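Local coordinates for putative xanthine dehydrogenase YAGS fad-binding subunit (Escherichia coli, PDB 5G5G), which probably oxidises aldehydes as the molybdenum-cofactor-binding subunit of a periplasmic aldehyde oxidase, holding a pterin cytosine dinucleotide and a dioxothiomolybdenum centre, at residues 180-185 with 283-288; 314-319 with 334-339; 325-330 with 359-364; 433-438 with 588-593; 638-643 with 657-662. All blocks are in the same frame, centred on the assembly; numbering follows the deposited sequence.

Interaction 1. Residues 180-185 with 283-288; sequences YTTPDQ and PATLQH
Tyr180 and Gln287 exchange two backbone hydrogen bonds, Tyr180 N to Gln287 O at 2.9 Å and Gln287 N to Tyr180 O at 2.8 Å. Thr182 and Thr285 form the next hydrogen-bonded pair, with Thr285 N giving to Thr182 O and Thr182 N to Thr285 O. Between them stands the non-hydrogen-bonded pair Thr181 and Leu286, where Thr181 CA approaches Thr285 O to 3.3 Å in a CA-H...O contact. This antiparallel ladder lies in a mixed five-stranded sheet of the molybdopterin cofactor-binding domain: strand 174-182 is the end strand of the five and strand 285-293 the next one in, and the Thr181 backbone is hydrogen-bonded on its far side by Arg715 and Tyr717. Side-chain hydroxyls and an amide form a relay on the face that carries Tyr180 and Gln287. Both threonines hold OG1 between backbone N and carbonyl carbon (chi1 64° and 70°), which turns the hydroxyls to each other, and Thr285 OG1 donates to Thr182 OG1 over 2.7 Å. Gln287 NE2 feeds the same Thr285 OG1 at 2.9 Å and also Pro356 O at the start of helix 354-372, while its OE1 is bound by His304. Thr182 OG1 in turn donates to a water, which gives its own hydrogens to Pro183 O and Pro283 O. Beyond that point Asp184 OD1 accepts Ala284 N at 3.0 Å, the donor standing well above the carboxylate plane. Apolar contact is slight, Thr181 CG2 to Leu286 CG at 4.2 Å on the other face. Tyr180 OH is hydrogen-bonded to Glu367 of helix 354-372.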
# COMPACT_ATOMS: atom_id res chain seq x y z
N TYR C 180 17.51 18.69 -3.28
CA TYR C 180 16.68 17.66 -2.66
C TYR C 180 16.23 16.65 -3.74
O TYR C 180 16.09 16.97 -4.91
CB TYR C 180 15.43 18.23 -1.97
CG TYR C 180 15.73 19.36 -1.03
CD1 TYR C 180 15.91 20.67 -1.52
CD2 TYR C 180 15.86 19.15 0.32
CE1 TYR C 180 16.21 21.69 -0.64
CE2 TYR C 180 16.17 20.18 1.20
CZ TYR C 180 16.33 21.45 0.71
OH TYR C 180 16.71 22.48 1.55
N THR C 181 16.07 15.41 -3.31
CA THR C 181 15.51 14.38 -4.19
C THR C 181 14.37 13.64 -3.53
O THR C 181 14.38 13.41 -2.30
CB THR C 181 16.55 13.36 -4.72
OG1 THR C 181 17.10 12.60 -3.63
CG2 THR C 181 17.67 14.06 -5.40
N THR C 182 13.44 13.23 -4.39
CA THR C 182 12.35 12.29 -4.05
C THR C 182 12.38 11.16 -5.07
O THR C 182 12.66 11.37 -6.23
CB THR C 182 11.00 12.92 -4.06
OG1 THR C 182 10.65 13.37 -5.38
CG2 THR C 182 10.98 14.12 -3.13
N PRO C 183 12.10 9.94 -4.61
CA PRO C 183 12.18 8.79 -5.47
C PRO C 183 10.88 8.57 -6.25
O PRO C 183 9.83 9.19 -5.96
CB PRO C 183 12.37 7.62 -4.44
CG PRO C 183 11.56 8.05 -3.29
CD PRO C 183 11.71 9.56 -3.24
N ASP C 184 10.95 7.65 -7.22
CA ASP C 184 9.75 7.15 -7.82
C ASP C 184 8.89 6.48 -6.74
O ASP C 184 9.40 5.79 -5.82
CB ASP C 184 10.10 6.17 -8.94
CG ASP C 184 10.95 6.81 -10.01
OD1 ASP C 184 10.38 7.55 -10.81
OD2 ASP C 184 12.19 6.52 -10.02
N GLN C 185 7.59 6.74 -6.77
CA GLN C 185 6.66 6.15 -5.80
C GLN C 185 5.52 5.44 -6.52
O GLN C 185 5.15 5.78 -7.67
CB GLN C 185 6.10 7.20 -4.79
CG GLN C 185 7.21 7.90 -4.02
CD GLN C 185 6.74 9.14 -3.25
OE1 GLN C 185 5.71 9.72 -3.55
NE2 GLN C 185 7.57 9.59 -2.28
N PRO C 283 6.75 10.27 -10.68
CA PRO C 283 8.14 10.46 -11.07
C PRO C 283 8.99 10.91 -9.90
O PRO C 283 8.56 11.77 -9.12
CB PRO C 283 8.06 11.57 -12.12
CG PRO C 283 6.62 11.54 -12.60
CD PRO C 283 5.85 11.17 -11.41
N ALA C 284 10.19 10.35 -9.82
CA ALA C 284 11.25 10.86 -9.00
C ALA C 284 11.48 12.31 -9.38
O ALA C 284 11.20 12.72 -10.55
CB ALA C 284 12.54 10.09 -9.19
N THR C 285 11.98 13.09 -8.43
CA THR C 285 12.38 14.47 -8.69
C THR C 285 13.80 14.75 -8.18
O THR C 285 14.31 14.12 -7.28
CB THR C 285 11.42 15.55 -8.11
OG1 THR C 285 11.53 15.57 -6.67
CG2 THR C 285 9.96 15.27 -8.52
N LEU C 286 14.40 15.78 -8.75
CA LEU C 286 15.69 16.32 -8.32
C LEU C 286 15.45 17.85 -8.32
O LEU C 286 15.17 18.42 -9.37
CB LEU C 286 16.80 15.87 -9.26
CG LEU C 286 18.25 16.21 -8.92
CD1 LEU C 286 19.18 15.34 -9.76
CD2 LEU C 286 18.56 17.69 -9.15
N GLN C 287 15.48 18.47 -7.16
CA GLN C 287 15.02 19.85 -7.02
C GLN C 287 16.12 20.75 -6.45
O GLN C 287 16.80 20.36 -5.50
CB GLN C 287 13.83 19.91 -6.10
CG GLN C 287 12.65 19.03 -6.56
CD GLN C 287 11.48 19.14 -5.64
OE1 GLN C 287 10.97 20.23 -5.35
NE2 GLN C 287 11.01 18.01 -5.22
N HIS C 288 16.22 21.94 -7.00
CA HIS C 288 17.24 22.91 -6.56
C HIS C 288 16.51 24.16 -6.07
O HIS C 288 15.80 24.81 -6.84
CB HIS C 288 18.18 23.20 -7.72
CG HIS C 288 19.35 24.04 -7.35
ND1 HIS C 288 20.03 24.80 -8.27
CD2 HIS C 288 19.94 24.27 -6.16
CE1 HIS C 288 21.02 25.44 -7.66
NE2 HIS C 288 20.99 25.13 -6.37
O HOH W 1 8.90 11.68 -6.38

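Interaction 2. Residues 314-319 with 334-339; sequences GTPETA and TGLRLA
Pro316 CA and Leu338 CA lie 5.9 Å apart, whereas Thr318 CA and Leu336 CA are 7.2 Å apart, so the loop 314-319 rests over strand 334-339 without joining it as a further strand. An inverse gamma turn centred on Thr318, with Ala319 N bonded to Glu317 O, bends the loop above Leu336. The contact is carried by two leucines that point at the loop. Leu336 divides its methyls: CD1 touches Pro316 CG at 4.0 Å, the two side chains crossing nearly at right angles, and also meets Thr318 CG2 at 4.0 Å; CD2 lies under the backbone of the turn, 3.8 Å from Glu317 O. Leu338 has CG anti to the backbone N (chi1 -178°), which carries CD1 to 3.9 Å from Pro316 CA and CD2 to 3.6 Å from Gly314 O. Pro316 thus touches both leucines. Glu317 turns the other way, its OE2 held by Gly353 N and a salt bridge to Arg282. Strands 285-293, 299-310 and 331-340 are neighbours in one mixed sheet of the molybdopterin cofactor-binding domain, and the loop, which links the last two, packs on it: Pro316 and Leu338 both touch Ser308 of strand 299-310, and Glu317 extends across to Thr285 on strand 285-293.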
# COMPACT_ATOMS: atom_id res chain seq x y z
N GLY C 314 5.41 12.33 -22.20
CA GLY C 314 4.81 12.25 -20.89
C GLY C 314 4.89 13.52 -20.06
O GLY C 314 5.54 14.50 -20.44
N THR C 315 4.17 13.49 -18.97
CA THR C 315 4.03 14.68 -18.11
C THR C 315 5.27 14.89 -17.18
O THR C 315 5.82 13.92 -16.67
CB THR C 315 2.77 14.60 -17.22
OG1 THR C 315 2.68 15.77 -16.42
CG2 THR C 315 2.79 13.46 -16.25
N PRO C 316 5.64 16.16 -16.93
CA PRO C 316 6.55 16.40 -15.81
C PRO C 316 5.85 16.24 -14.47
O PRO C 316 4.63 16.22 -14.38
CB PRO C 316 6.97 17.87 -15.97
CG PRO C 316 5.94 18.49 -16.85
CD PRO C 316 5.27 17.40 -17.64
N GLU C 317 6.65 16.08 -13.43
CA GLU C 317 6.11 16.19 -12.05
C GLU C 317 6.19 17.70 -11.65
O GLU C 317 7.26 18.30 -11.59
CB GLU C 317 6.87 15.26 -11.11
CG GLU C 317 6.33 15.22 -9.66
CD GLU C 317 4.94 14.60 -9.46
OE1 GLU C 317 4.35 14.10 -10.43
OE2 GLU C 317 4.47 14.50 -8.30
N THR C 318 5.02 18.30 -11.47
CA THR C 318 4.90 19.79 -11.41
C THR C 318 5.30 20.30 -10.01
O THR C 318 4.52 20.97 -9.33
CB THR C 318 3.49 20.24 -11.83
OG1 THR C 318 2.50 19.45 -11.18
CG2 THR C 318 3.35 20.04 -13.33
N ALA C 319 6.55 20.08 -9.67
CA ALA C 319 7.01 20.31 -8.31
C ALA C 319 7.37 21.76 -7.91
O ALA C 319 7.72 21.98 -6.78
CB ALA C 319 8.19 19.39 -8.02
N THR C 334 10.85 30.22 -11.20
CA THR C 334 10.49 28.81 -11.12
C THR C 334 10.61 28.21 -12.48
O THR C 334 10.42 28.87 -13.50
CB THR C 334 9.06 28.57 -10.58
OG1 THR C 334 8.15 29.49 -11.18
CG2 THR C 334 8.95 28.81 -9.13
N GLY C 335 10.99 26.93 -12.52
CA GLY C 335 11.16 26.25 -13.78
C GLY C 335 11.15 24.76 -13.67
O GLY C 335 11.66 24.20 -12.69
N LEU C 336 10.57 24.12 -14.68
CA LEU C 336 10.61 22.66 -14.80
C LEU C 336 11.59 22.23 -15.87
O LEU C 336 11.77 22.92 -16.89
CB LEU C 336 9.21 22.07 -15.13
CG LEU C 336 8.12 22.27 -14.09
CD1 LEU C 336 6.80 21.71 -14.63
CD2 LEU C 336 8.53 21.63 -12.76
N ARG C 337 12.20 21.07 -15.64
CA ARG C 337 13.11 20.46 -16.60
C ARG C 337 12.69 19.00 -16.76
O ARG C 337 12.61 18.27 -15.76
CB ARG C 337 14.53 20.59 -16.11
CG ARG C 337 14.97 22.06 -15.78
CD ARG C 337 15.22 22.80 -17.01
NE ARG C 337 15.65 24.18 -16.68
CZ ARG C 337 14.85 25.23 -16.49
NH1 ARG C 337 13.54 25.12 -16.65
NH2 ARG C 337 15.39 26.45 -16.27
N LEU C 338 12.45 18.59 -18.00
CA LEU C 338 11.89 17.27 -18.26
C LEU C 338 12.89 16.42 -19.06
O LEU C 338 13.15 16.70 -20.23
CB LEU C 338 10.55 17.43 -19.02
CG LEU C 338 9.84 16.11 -19.31
CD1 LEU C 338 9.54 15.28 -18.09
CD2 LEU C 338 8.60 16.45 -20.10
N ALA C 339 13.44 15.39 -18.42
CA ALA C 339 14.31 14.43 -19.11
C ALA C 339 13.46 13.36 -19.76
O ALA C 339 12.31 13.13 -19.37
CB ALA C 339 15.27 13.78 -18.13

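Interaction 3. Residues 325-330 with 359-364; sequences LLYAGA and MALEIA
Tyr327 reaches from the loop 325-330 to Glu362 on helix 354-372. Its CB points at the helix, and with CG anti to the carbonyl carbon (chi1 -58°) the ring extends toward residues 361 and 362. One ring face is covered near its rim by the preceding residue, with Leu326 CG 3.6 Å above the plane. At the ring edge CE2 meets Leu361 CD2 at 4.0 Å and Glu362 OE2 at 3.3 Å. The tip, OH, donates to Glu362 OE2 over 2.6 Å on the syn lone pair; ring and carboxylate are nearly coplanar, their planes 23° apart. Leu326 CD2 covers the same oxygen at 3.6 Å and touches Leu361 CD2 at 4.2 Å. A phenylalanine here would probably leave Glu362 OE2 without its hydroxyl donor, facing only hydrocarbon from this loop. The second carboxylate oxygen has partners of its own, Glu362 OE1 forming a salt bridge with Arg380 and accepting from Ala437 N of strand 429-441. A buried carboxylate met by a phenol, a guanidinium group and a backbone N-H is likely to stay ionised, and its two oxygens join loop, helix and a neighbouring sheet.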
# COMPACT_ATOMS: atom_id res chain seq x y z
N LEU C 325 3.23 30.51 -5.18
CA LEU C 325 2.05 31.05 -4.45
C LEU C 325 2.16 31.00 -2.93
O LEU C 325 1.45 31.75 -2.23
CB LEU C 325 0.78 30.24 -4.84
CG LEU C 325 0.30 30.51 -6.24
CD1 LEU C 325 -0.75 29.49 -6.68
CD2 LEU C 325 -0.23 31.91 -6.41
N LEU C 326 3.00 30.13 -2.39
CA LEU C 326 2.93 29.89 -0.96
C LEU C 326 3.53 31.02 -0.14
O LEU C 326 2.90 31.43 0.81
CB LEU C 326 3.55 28.54 -0.59
CG LEU C 326 3.35 28.02 0.86
CD1 LEU C 326 1.91 28.08 1.32
CD2 LEU C 326 3.84 26.58 0.97
N TYR C 327 4.72 31.54 -0.48
CA TYR C 327 5.35 32.53 0.37
C TYR C 327 5.56 33.84 -0.38
O TYR C 327 5.68 33.84 -1.59
CB TYR C 327 6.67 32.03 0.94
CG TYR C 327 6.49 30.78 1.74
CD1 TYR C 327 5.83 30.81 2.93
CD2 TYR C 327 6.98 29.57 1.28
CE1 TYR C 327 5.63 29.66 3.69
CE2 TYR C 327 6.81 28.39 2.05
CZ TYR C 327 6.14 28.44 3.24
OH TYR C 327 5.91 27.32 4.01
N ALA C 328 5.53 34.95 0.36
CA ALA C 328 5.85 36.24 -0.19
C ALA C 328 7.31 36.27 -0.67
O ALA C 328 8.15 35.43 -0.25
CB ALA C 328 5.62 37.35 0.82
N GLY C 329 7.57 37.21 -1.56
CA GLY C 329 8.92 37.48 -2.10
C GLY C 329 8.79 38.18 -3.43
O GLY C 329 8.13 37.64 -4.33
N ALA C 330 9.46 39.32 -3.58
CA ALA C 330 9.29 40.12 -4.81
C ALA C 330 10.09 39.59 -6.00
O ALA C 330 9.82 39.99 -7.17
CB ALA C 330 9.64 41.56 -4.52
N MET C 359 7.87 18.47 -0.22
CA MET C 359 8.91 17.63 0.43
C MET C 359 10.29 18.34 0.40
O MET C 359 11.05 18.23 1.36
CB MET C 359 9.02 16.26 -0.20
CG MET C 359 7.91 15.31 0.22
SD MET C 359 7.74 13.83 -0.77
CE MET C 359 8.98 12.80 -0.02
N ALA C 360 10.55 19.09 -0.66
CA ALA C 360 11.74 19.93 -0.78
C ALA C 360 11.56 21.32 -0.14
O ALA C 360 12.39 21.71 0.70
CB ALA C 360 12.15 20.06 -2.23
N LEU C 361 10.56 22.10 -0.58
CA LEU C 361 10.43 23.46 -0.15
C LEU C 361 10.35 23.60 1.37
O LEU C 361 10.96 24.53 1.96
CB LEU C 361 9.20 24.14 -0.81
CG LEU C 361 8.83 25.52 -0.33
CD1 LEU C 361 9.98 26.48 -0.68
CD2 LEU C 361 7.54 25.95 -1.01
N GLU C 362 9.60 22.70 2.02
CA GLU C 362 9.35 22.82 3.47
C GLU C 362 10.53 22.39 4.34
O GLU C 362 10.65 22.84 5.47
CB GLU C 362 8.04 22.08 3.83
CG GLU C 362 6.85 22.74 3.16
CD GLU C 362 6.63 24.18 3.63
OE1 GLU C 362 6.47 24.38 4.86
OE2 GLU C 362 6.60 25.13 2.76
N ILE C 363 11.47 21.64 3.77
CA ILE C 363 12.81 21.50 4.44
C ILE C 363 13.61 22.78 4.24
O ILE C 363 14.21 23.27 5.18
CB ILE C 363 13.63 20.28 3.94
CG1 ILE C 363 12.88 18.98 4.18
CG2 ILE C 363 14.99 20.26 4.60
CD1 ILE C 363 13.54 17.71 3.62
N ALA C 364 13.67 23.29 3.01
CA ALA C 364 14.42 24.51 2.70
C ALA C 364 13.99 25.67 3.57
O ALA C 364 14.82 26.41 4.11
CB ALA C 364 14.33 24.88 1.20

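Interaction 4. Residues 433-438 with 588-593; sequences HGVAAG and GHFVEV
His433 to Ala437 pair with Gly588 to Glu592 as neighbouring antiparallel strands, at 159°, in a mixed five-stranded sheet of the molybdopterin cofactor-binding domain. Two hydrogen-bonded pairs set the register: Gly434 N to Val591 O at 2.9 Å, with Val591 N returning to Gly434 O, and His589 N to Ala436 O at 2.9 Å, with Ala436 N returning to His589 O. The intervening pair brings Val435 beside Phe590. With Val435 CG2 anti to the backbone N, this methyl sits over one face of the Phe590 ring, 3.7 Å from its centroid, in a CH-pi contact. On the same face of the sheet His433 and Glu592 lie side by side. His433 NE2 donates to Glu592 OE1 at 3.0 Å; the bond is bent, the nitrogen stands 41° out of the carboxylate plane, and ring and carboxylate are almost perpendicular. Further out, strand 602-612 fixes that carboxylate through salt bridges of OE2 with Arg605 and OE1 with Arg606. An alanine in place of Glu592 would probably leave His433 NE2 without this acceptor and both arginines without their shared counter-charge. Helices 376-382 and 401-412 cover the face of Val435 and Phe590, while helix 698-710 packs on Ala436 and Val591. From that last helix Asn704 ND2 donates to Val435 O.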
# COMPACT_ATOMS: atom_id res chain seq x y z
N HIS C 433 10.61 17.45 17.23
CA HIS C 433 9.40 18.09 16.80
C HIS C 433 9.67 18.86 15.53
O HIS C 433 10.72 19.52 15.42
CB HIS C 433 8.88 19.04 17.90
CG HIS C 433 8.64 18.36 19.21
ND1 HIS C 433 9.61 18.26 20.19
CD2 HIS C 433 7.58 17.64 19.65
CE1 HIS C 433 9.13 17.59 21.22
NE2 HIS C 433 7.92 17.15 20.89
N GLY C 434 8.78 18.73 14.56
CA GLY C 434 8.89 19.40 13.26
C GLY C 434 7.57 19.95 12.78
O GLY C 434 6.49 19.45 13.16
N VAL C 435 7.65 20.97 11.92
CA VAL C 435 6.50 21.54 11.31
C VAL C 435 6.72 21.75 9.84
O VAL C 435 7.86 21.97 9.40
CB VAL C 435 6.13 22.90 11.98
CG1 VAL C 435 7.27 23.92 11.82
CG2 VAL C 435 4.81 23.46 11.48
N ALA C 436 5.61 21.72 9.10
CA ALA C 436 5.61 22.14 7.68
C ALA C 436 4.23 22.65 7.29
O ALA C 436 3.20 22.27 7.91
CB ALA C 436 6.02 21.00 6.75
N ALA C 437 4.19 23.46 6.23
CA ALA C 437 2.97 23.91 5.61
C ALA C 437 2.55 22.95 4.50
O ALA C 437 3.39 22.35 3.83
CB ALA C 437 3.15 25.28 5.01
N GLY C 438 1.23 22.84 4.32
CA GLY C 438 0.62 22.26 3.17
C GLY C 438 -0.16 23.28 2.35
O GLY C 438 -0.65 24.27 2.86
N GLY C 588 -1.37 23.08 8.23
CA GLY C 588 -0.20 23.09 9.07
C GLY C 588 -0.05 21.70 9.68
O GLY C 588 -0.99 21.17 10.28
N HIS C 589 1.10 21.09 9.44
CA HIS C 589 1.43 19.76 9.90
C HIS C 589 2.49 19.79 10.96
O HIS C 589 3.56 20.40 10.74
CB HIS C 589 1.96 18.93 8.75
CG HIS C 589 0.93 18.58 7.74
ND1 HIS C 589 -0.10 17.71 8.01
CD2 HIS C 589 0.72 19.04 6.49
CE1 HIS C 589 -0.87 17.60 6.94
NE2 HIS C 589 -0.40 18.41 6.01
N PHE C 590 2.20 19.15 12.10
CA PHE C 590 3.08 19.15 13.29
C PHE C 590 3.33 17.71 13.69
O PHE C 590 2.37 16.94 13.79
CB PHE C 590 2.44 19.91 14.47
CG PHE C 590 2.33 21.37 14.27
CD1 PHE C 590 1.26 21.89 13.54
CD2 PHE C 590 3.30 22.25 14.77
CE1 PHE C 590 1.16 23.25 13.32
CE2 PHE C 590 3.17 23.62 14.61
CZ PHE C 590 2.11 24.13 13.83
N VAL C 591 4.60 17.31 13.79
CA VAL C 591 4.98 15.92 14.05
C VAL C 591 6.00 15.80 15.15
O VAL C 591 6.93 16.62 15.24
CB VAL C 591 5.61 15.29 12.77
CG1 VAL C 591 6.13 13.90 13.07
CG2 VAL C 591 4.61 15.30 11.63
N GLU C 592 5.83 14.78 15.98
CA GLU C 592 6.84 14.38 16.93
C GLU C 592 7.36 13.02 16.51
O GLU C 592 6.53 12.09 16.24
CB GLU C 592 6.27 14.37 18.37
CG GLU C 592 7.24 13.90 19.44
CD GLU C 592 6.59 13.80 20.82
OE1 GLU C 592 6.10 14.80 21.34
OE2 GLU C 592 6.61 12.72 21.40
N VAL C 593 8.69 12.87 16.41
CA VAL C 593 9.27 11.59 16.04
C VAL C 593 10.24 11.11 17.09
O VAL C 593 10.76 11.92 17.89
CB VAL C 593 10.10 11.63 14.74
CG1 VAL C 593 9.20 12.00 13.63
CG2 VAL C 593 11.28 12.61 14.87

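Interaction 5. Residues 638-643 with 657-662; sequences LMEELA and AGYEVP
Met639 and Glu640, where the chain leaves helix 619-638, pack against Tyr659 to Pro662 in a pairing of two irregular loops of the molybdopterin cofactor-binding domain, running roughly antiparallel at a place where two other protein chains of the assembly meet them. Two waters bridge the loops: one accepts from Glu660 N at 2.9 Å and from Glu641 N while donating to Met639 O at 2.7 Å, and a second gives its hydrogens to Met639 O and Glu660 OE1. The direct polar link is between side chains. Tyr659 has CG anti to the backbone N (chi1 -178°), which sends the ring across Glu640, and its OH donates to Glu640 OE1 at 2.6 Å, on the anti side and close to the carboxylate plane. The same OH accepts from Ser186 N, while Glu640 OE2 forms a salt bridge with a basic side chain of another protein chain. Further along the ring Tyr659 CD2 touches Leu642 CD2 at 3.7 Å. Glu660 O is buried without a hydrogen-bonding partner, walled in by Glu640 CG at 3.2 Å and Met639 CG at 3.3 Å. Met639 SD goes on to lie against the peptide between Val661 and Pro662, 3.6 Å from Pro662 N. The side chain of Val661 is about 9 Å from a bound iron-sulfur cluster. At the helix end Leu638 packs on strand 602-612, and past the contact Leu642 is hydrogen-bonded through its backbone to Asp184, just beyond strand 174-182.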
# COMPACT_ATOMS: atom_id res chain seq x y z
N LEU C 638 9.55 8.00 5.19
CA LEU C 638 10.33 7.06 5.95
C LEU C 638 10.67 5.73 5.34
O LEU C 638 11.59 5.06 5.83
CB LEU C 638 9.68 6.82 7.30
CG LEU C 638 9.56 8.06 8.17
CD1 LEU C 638 8.94 7.77 9.50
CD2 LEU C 638 10.91 8.72 8.42
N MET C 639 9.95 5.34 4.31
CA MET C 639 10.10 3.95 3.82
C MET C 639 9.84 3.71 2.35
O MET C 639 10.41 2.75 1.81
CB MET C 639 9.23 3.01 4.68
CG MET C 639 7.75 3.35 4.65
SD MET C 639 6.72 2.33 5.73
CE MET C 639 6.97 3.08 7.33
N GLU C 640 9.04 4.52 1.67
CA GLU C 640 8.63 4.24 0.29
C GLU C 640 9.66 4.65 -0.75
O GLU C 640 10.15 5.80 -0.77
CB GLU C 640 7.34 4.98 -0.01
CG GLU C 640 6.15 4.37 0.62
CD GLU C 640 4.82 5.03 0.29
OE1 GLU C 640 4.53 5.34 -0.90
OE2 GLU C 640 3.99 5.17 1.23
N GLU C 641 10.08 3.71 -1.57
CA GLU C 641 10.92 4.01 -2.71
C GLU C 641 10.85 2.86 -3.71
O GLU C 641 11.09 1.72 -3.34
CB GLU C 641 12.37 4.22 -2.27
CG GLU C 641 13.38 4.17 -3.41
CD GLU C 641 14.76 4.68 -3.04
OE1 GLU C 641 15.07 4.86 -1.83
OE2 GLU C 641 15.56 4.90 -4.00
N LEU C 642 10.59 3.18 -4.98
CA LEU C 642 10.81 2.19 -6.05
C LEU C 642 12.31 2.26 -6.38
O LEU C 642 12.76 3.23 -6.97
CB LEU C 642 9.99 2.50 -7.29
CG LEU C 642 8.47 2.28 -7.17
CD1 LEU C 642 7.70 2.94 -8.32
CD2 LEU C 642 8.13 0.81 -7.12
N ALA C 643 13.03 1.20 -6.06
CA ALA C 643 14.43 1.07 -6.36
C ALA C 643 14.64 0.88 -7.86
O ALA C 643 14.27 -0.16 -8.40
CB ALA C 643 15.01 -0.09 -5.61
N ALA C 657 5.53 -6.49 -0.60
CA ALA C 657 6.54 -6.69 0.46
C ALA C 657 7.78 -5.83 0.19
O ALA C 657 8.26 -5.12 1.09
CB ALA C 657 6.94 -8.14 0.58
N GLY C 658 8.27 -5.83 -1.06
CA GLY C 658 9.45 -5.05 -1.39
C GLY C 658 9.28 -3.52 -1.31
O GLY C 658 10.24 -2.79 -0.94
N TYR C 659 8.13 -3.03 -1.76
CA TYR C 659 7.81 -1.59 -1.69
C TYR C 659 7.01 -1.42 -0.43
O TYR C 659 5.87 -1.91 -0.35
CB TYR C 659 7.02 -1.16 -2.90
CG TYR C 659 6.69 0.35 -2.90
CD1 TYR C 659 5.54 0.85 -2.24
CD2 TYR C 659 7.53 1.25 -3.52
CE1 TYR C 659 5.23 2.21 -2.25
CE2 TYR C 659 7.24 2.58 -3.57
CZ TYR C 659 6.08 3.07 -2.93
OH TYR C 659 5.79 4.42 -2.96
N GLU C 660 7.58 -0.72 0.55
CA GLU C 660 7.06 -0.77 1.89
C GLU C 660 6.17 0.41 2.17
O GLU C 660 6.63 1.55 2.11
CB GLU C 660 8.16 -0.85 2.95
CG GLU C 660 9.02 -2.08 2.83
CD GLU C 660 10.12 -2.13 3.89
OE1 GLU C 660 10.22 -1.21 4.73
OE2 GLU C 660 10.90 -3.10 3.87
N VAL C 661 4.92 0.10 2.52
CA VAL C 661 3.95 1.08 2.98
C VAL C 661 3.72 0.92 4.45
O VAL C 661 4.05 -0.10 5.03
CB VAL C 661 2.62 1.02 2.22
CG1 VAL C 661 2.90 1.20 0.74
CG2 VAL C 661 1.82 -0.25 2.55
N PRO C 662 3.18 1.94 5.13
CA PRO C 662 3.05 1.84 6.57
C PRO C 662 2.07 0.75 7.00
O PRO C 662 1.11 0.51 6.30
CB PRO C 662 2.47 3.19 6.95
CG PRO C 662 3.07 4.11 5.93
CD PRO C 662 2.93 3.31 4.68
O HOH W 2 9.91 0.89 -0.15
O HOH W 3 11.88 0.85 3.74

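In the fold
From the N terminus, interaction 1 comes first, closing a 97-residue excursion by bringing strand 285-293 beside strand 174-182. Interactions 2 and 3 follow and cross: the loop between strands 299-310 and 331-340 first lies on the later strand, then sends 325-330 to helix 354-372, so 334-339 falls between the segments of interaction 3. Interaction 4 closes 149 residues, and interaction 5 joins two loops 14 residues apart; neither nests in another contact. Glu317 packs on Pro283 between interactions 1 and 2, and Tyr180 on Ala364 between 1 and 3. Interactions 3 and 4 touch, as do 1 and 5, joining the two cofactor-binding parts of the chain.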